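Local coordinates for protein glyceraldehyde-3-phosphate dehydrogenase (Sulfolobus solfataricus, PDB 1B7G) that oxidises and phosphorylates D-glyceraldehyde 3-phosphate to 1,3-bisphosphoglycerate in glycolysis, using NADP in preference to NAD, as a homotetramer, at residues S120-Y125 with L144-C149; R245-S250 with E277-S282. The protein carries 1 engineered substitution. One frame throughout, in Å; residues are numbered along the deposited sequence.

Interaction 1: S120-Y125 with L144-C149; sequences SALCNY and LLRTIC
Cys123 and Cys149 form a disulfide that ties helix 121-128 to helix 139-152. The first follows strand 118-119 of the Rossmann-type sheet; the second packs against the mixed sheet of the C-terminal domain. The bond from Cys123 SG to Cys149 SG is 2.0 Å long. Its torsion is 114°, wider than a right angle. Each sulfur is anti to its own carbonyl carbon (chi1 near -60° in both), which brings them together. The short helical segments run at 79° to each other, so they meet over a small patch.

Apolar contacts lie beside the bond. Cys123 SG rests against Leu145 CB at 3.9 Å, one turn before Cys149. Leu145 CD1 reaches Ser120 CB at 3.9 Å. Further along, Leu122 lays CD2 across the aliphatic base of Arg146, 4.0 Å from CB.

The polar link is a water. It lies 2.7 Å from Ser120 OG and accepts from Leu122 N. It also takes a weak bond from Arg146 NE, at the guanidinium edge. Arg146 NH2 forms a salt bridge with Glu307. Within 120-125, Cys123 N and Asn124 N close the turn on Ser120 O, and Asn124 OD1 accepts from Ser120 N.

The direct tie is therefore covalent, with thin apolar contact beside it. Cys149 lies on the helix that begins at Cys139, the probable nucleophile. The crosslink probably limits relative motion of the helices, consistent with an enzyme from a hyperthermophile.

Interaction 2: R245-S250 with E277-S282; sequences RIVLIS and EVMIFS
Val247 bonds to both neighbours of Met279, the ladder pattern of parallel strands. Val247 N donates to Val278 O at 2.7 Å, and Ile280 N donates to Val247 O at 2.9 Å. Both donors lie nearly in line with the C=O they meet. The ladder continues with Ile249 N to Ile280 O and Ser282 N to Ile249 O. At its start Val278 N reaches Arg245 O at 2.7 Å, from above the carbonyl plane. The segments cross at 33°, the twist of a parallel pair.

Side chains pack on both faces. On one, Ile246 CG2 meets Ile280 CD1 at 3.7 Å, and Leu248 CD2 crosses to Ile280 CB at 3.8 Å. On the other, Val247 CG2 lies beside Met279 CG at 3.8 Å. Ile249 bends at chi2 (-59°), and its CD1 turns to Met279 CB. Its CB lies over one face of the Phe281 ring, while CG2 touches CE2 at 3.8 Å.

Outer elements enclose these faces. Helix 258-267, the crossover of this beta-alpha-beta unit, sets Leu261 against Ile249, Met279 and Phe281. Helix 139-152 packs on Ile246 and Val278. Strand 291-298 flanks 278-288. The C-terminal tail bonds to the backbone of Leu248, and Ile340 OXT to Ser250 OG. Arg245 forms salt bridges with Asp310 and Glu307. Glu277 OE2 accepts from Leu335 N and forms a salt bridge with Arg270.

The charged side chains of the two segments thus sit at the start of the pair, with partners outside it. Between the strands, backbone bonds satisfy buried polar groups, and largely apolar side chains line both faces.

In the fold
Helix 139-152 is shared by both contacts. In interaction 1 it is joined to helix 121-128; in interaction 2 it packs on the face of Ile246 and Val278. The two meet directly where Arg146 NH1 bonds to Arg245 O, 3.0 Å away, a carbonyl that also accepts from Val278 N. Glu307 of helix 304-315 pairs with both arginines and so bridges the sites. Interaction 1 is partly buried and depends on a disulfide and a water. Interaction 2 is buried in the mixed sheet of the C-terminal catalytic domain, where the C-terminal tail bonds along the other edge of strand 246-249, and depends on a backbone ladder and aliphatic packing.

Interaction 1: S120-Y125 with L144-C149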
# COMPACT_ATOMS: atom_id res chain seq x y z
N SER A 120 -4.44 27.15 2.89
CA SER A 120 -4.26 26.03 3.76
C SER A 120 -5.31 26.17 4.86
O SER A 120 -5.23 27.20 5.53
CB SER A 120 -2.84 25.94 4.35
OG SER A 120 -2.60 24.59 4.77
N ALA A 121 -6.17 25.20 5.08
CA ALA A 121 -7.31 25.33 5.97
C ALA A 121 -6.99 25.67 7.40
O ALA A 121 -7.73 26.42 8.04
CB ALA A 121 -8.24 24.10 5.95
N LEU A 122 -5.92 25.18 7.99
CA LEU A 122 -5.53 25.52 9.33
C LEU A 122 -5.01 26.96 9.41
O LEU A 122 -4.70 27.36 10.54
CB LEU A 122 -4.46 24.57 9.88
CG LEU A 122 -4.96 23.31 10.58
CD1 LEU A 122 -5.75 22.43 9.62
CD2 LEU A 122 -3.82 22.51 11.20
N CYS A 123 -4.84 27.70 8.32
CA CYS A 123 -4.32 29.04 8.44
C CYS A 123 -5.22 30.17 7.93
O CYS A 123 -5.23 31.18 8.62
CB CYS A 123 -2.96 29.26 7.72
SG CYS A 123 -1.69 28.07 8.23
N ASN A 124 -5.81 30.09 6.75
CA ASN A 124 -6.50 31.25 6.21
C ASN A 124 -7.77 30.94 5.45
O ASN A 124 -8.09 31.57 4.43
CB ASN A 124 -5.50 32.03 5.30
CG ASN A 124 -5.21 31.27 4.03
OD1 ASN A 124 -5.35 30.03 4.02
ND2 ASN A 124 -4.88 31.97 2.96
N TYR A 125 -8.55 30.00 5.96
CA TYR A 125 -9.86 29.70 5.34
C TYR A 125 -10.72 30.97 5.29
O TYR A 125 -11.23 31.33 4.22
CB TYR A 125 -10.54 28.63 6.16
CG TYR A 125 -11.93 28.21 5.74
CD1 TYR A 125 -13.08 28.97 6.05
CD2 TYR A 125 -12.10 27.03 5.06
CE1 TYR A 125 -14.33 28.51 5.65
CE2 TYR A 125 -13.34 26.56 4.68
CZ TYR A 125 -14.47 27.32 4.99
OH TYR A 125 -15.69 26.83 4.59
N LEU A 144 4.37 22.51 6.08
CA LEU A 144 5.03 23.61 6.82
C LEU A 144 3.98 24.57 7.42
O LEU A 144 4.09 24.98 8.56
CB LEU A 144 5.93 24.35 5.85
CG LEU A 144 7.34 23.81 5.51
CD1 LEU A 144 7.78 24.42 4.20
CD2 LEU A 144 8.33 24.15 6.62
N LEU A 145 2.93 24.93 6.66
CA LEU A 145 1.87 25.80 7.16
C LEU A 145 1.08 25.21 8.31
O LEU A 145 0.87 25.92 9.30
CB LEU A 145 0.91 26.20 6.02
CG LEU A 145 1.59 27.17 5.03
CD1 LEU A 145 0.76 27.30 3.77
CD2 LEU A 145 1.84 28.49 5.76
N ARG A 146 0.73 23.93 8.27
CA ARG A 146 0.00 23.34 9.38
C ARG A 146 0.87 23.41 10.65
O ARG A 146 0.33 23.59 11.72
CB ARG A 146 -0.41 21.89 9.18
CG ARG A 146 -1.34 21.70 7.94
CD ARG A 146 -1.82 20.22 8.07
NE ARG A 146 -2.70 19.91 6.93
CZ ARG A 146 -2.82 18.68 6.43
NH1 ARG A 146 -2.19 17.65 7.01
NH2 ARG A 146 -3.62 18.51 5.39
N THR A 147 2.16 23.09 10.49
CA THR A 147 3.04 23.10 11.67
C THR A 147 3.22 24.54 12.18
O THR A 147 3.03 24.72 13.37
CB THR A 147 4.42 22.48 11.30
OG1 THR A 147 4.17 21.18 10.72
CG2 THR A 147 5.32 22.42 12.49
N ILE A 148 3.47 25.50 11.33
CA ILE A 148 3.67 26.90 11.73
C ILE A 148 2.40 27.54 12.30
O ILE A 148 2.42 28.15 13.38
CB ILE A 148 4.15 27.75 10.54
CG1 ILE A 148 5.49 27.34 9.94
CG2 ILE A 148 4.23 29.22 10.99
CD1 ILE A 148 5.75 27.97 8.58
N CYS A 149 1.25 27.39 11.65
CA CYS A 149 -0.00 27.98 12.23
C CYS A 149 -0.42 27.32 13.51
O CYS A 149 -0.73 28.03 14.50
CB CYS A 149 -1.10 28.05 11.19
SG CYS A 149 -0.73 29.01 9.75
O HOH W 1 -3.82 23.12 6.63

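Interaction 2: R245-S250 with E277-S282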
# COMPACT_ATOMS: atom_id res chain seq x y z
N ARG A 245 -4.86 16.74 11.63
CA ARG A 245 -4.06 16.96 10.45
C ARG A 245 -2.54 16.94 10.77
O ARG A 245 -1.72 16.99 9.90
CB ARG A 245 -4.49 18.12 9.58
CG ARG A 245 -5.81 17.82 8.88
CD ARG A 245 -6.26 18.92 7.92
NE ARG A 245 -7.74 18.81 7.81
CZ ARG A 245 -8.46 19.57 7.01
NH1 ARG A 245 -7.88 20.44 6.20
NH2 ARG A 245 -9.79 19.43 7.00
N ILE A 246 -2.30 16.73 12.04
CA ILE A 246 -0.96 16.55 12.59
C ILE A 246 -1.02 15.32 13.49
O ILE A 246 -1.91 15.22 14.35
CB ILE A 246 -0.45 17.74 13.41
CG1 ILE A 246 -0.22 18.98 12.53
CG2 ILE A 246 0.86 17.38 14.14
CD1 ILE A 246 0.11 20.25 13.33
N VAL A 247 -0.13 14.36 13.30
CA VAL A 247 -0.08 13.22 14.22
C VAL A 247 1.35 13.15 14.81
O VAL A 247 2.29 13.66 14.21
CB VAL A 247 -0.45 11.88 13.61
CG1 VAL A 247 -1.95 11.82 13.30
CG2 VAL A 247 0.35 11.56 12.35
N LEU A 248 1.50 12.46 15.92
CA LEU A 248 2.80 12.30 16.56
C LEU A 248 3.21 10.83 16.37
O LEU A 248 2.33 9.95 16.30
CB LEU A 248 2.78 12.66 18.04
CG LEU A 248 2.62 14.15 18.37
CD1 LEU A 248 2.58 14.39 19.86
CD2 LEU A 248 3.77 14.99 17.77
N ILE A 249 4.50 10.64 16.18
CA ILE A 249 5.08 9.28 16.04
C ILE A 249 6.06 9.09 17.21
O ILE A 249 7.07 9.82 17.29
CB ILE A 249 5.92 9.21 14.75
CG1 ILE A 249 5.16 9.65 13.52
CG2 ILE A 249 6.55 7.81 14.57
CD1 ILE A 249 3.90 8.95 13.11
N SER A 250 5.76 8.19 18.10
CA SER A 250 6.58 7.88 19.26
C SER A 250 7.73 6.95 18.86
O SER A 250 7.78 6.46 17.73
CB SER A 250 5.73 7.21 20.35
OG SER A 250 5.51 5.83 20.08
N GLU A 277 -2.07 13.28 7.40
CA GLU A 277 -1.61 14.10 8.49
C GLU A 277 -0.08 14.34 8.47
O GLU A 277 0.65 13.45 8.04
CB GLU A 277 -1.93 13.41 9.82
CG GLU A 277 -3.45 13.14 10.00
CD GLU A 277 -3.91 11.82 9.40
OE1 GLU A 277 -3.07 11.08 8.83
OE2 GLU A 277 -5.13 11.51 9.49
N VAL A 278 0.35 15.45 9.04
CA VAL A 278 1.81 15.71 9.19
C VAL A 278 2.30 14.78 10.28
O VAL A 278 1.63 14.73 11.33
CB VAL A 278 2.09 17.19 9.55
CG1 VAL A 278 3.56 17.45 9.88
CG2 VAL A 278 1.70 18.08 8.37
N MET A 279 3.35 13.98 10.05
CA MET A 279 3.81 12.99 11.00
C MET A 279 5.04 13.47 11.78
O MET A 279 6.17 13.39 11.27
CB MET A 279 4.17 11.67 10.29
CG MET A 279 2.98 10.88 9.76
SD MET A 279 3.40 9.82 8.36
CE MET A 279 3.23 10.90 7.00
N ILE A 280 4.83 14.08 12.95
CA ILE A 280 5.94 14.65 13.71
C ILE A 280 6.55 13.60 14.62
O ILE A 280 5.85 12.93 15.38
CB ILE A 280 5.51 15.86 14.55
CG1 ILE A 280 5.04 16.99 13.64
CG2 ILE A 280 6.67 16.32 15.46
CD1 ILE A 280 4.48 18.20 14.34
N PHE A 281 7.87 13.44 14.51
CA PHE A 281 8.59 12.51 15.39
C PHE A 281 8.73 13.12 16.77
O PHE A 281 9.40 14.14 16.94
CB PHE A 281 9.98 12.18 14.77
CG PHE A 281 9.77 11.30 13.54
CD1 PHE A 281 9.49 11.86 12.31
CD2 PHE A 281 9.80 9.92 13.69
CE1 PHE A 281 9.30 11.06 11.22
CE2 PHE A 281 9.58 9.10 12.58
CZ PHE A 281 9.32 9.68 11.37
N SER A 282 7.97 12.58 17.73
CA SER A 282 7.90 13.13 19.06
C SER A 282 9.19 13.15 19.84
O SER A 282 9.43 14.17 20.52
CB SER A 282 6.79 12.45 19.91
OG SER A 282 7.14 11.15 20.30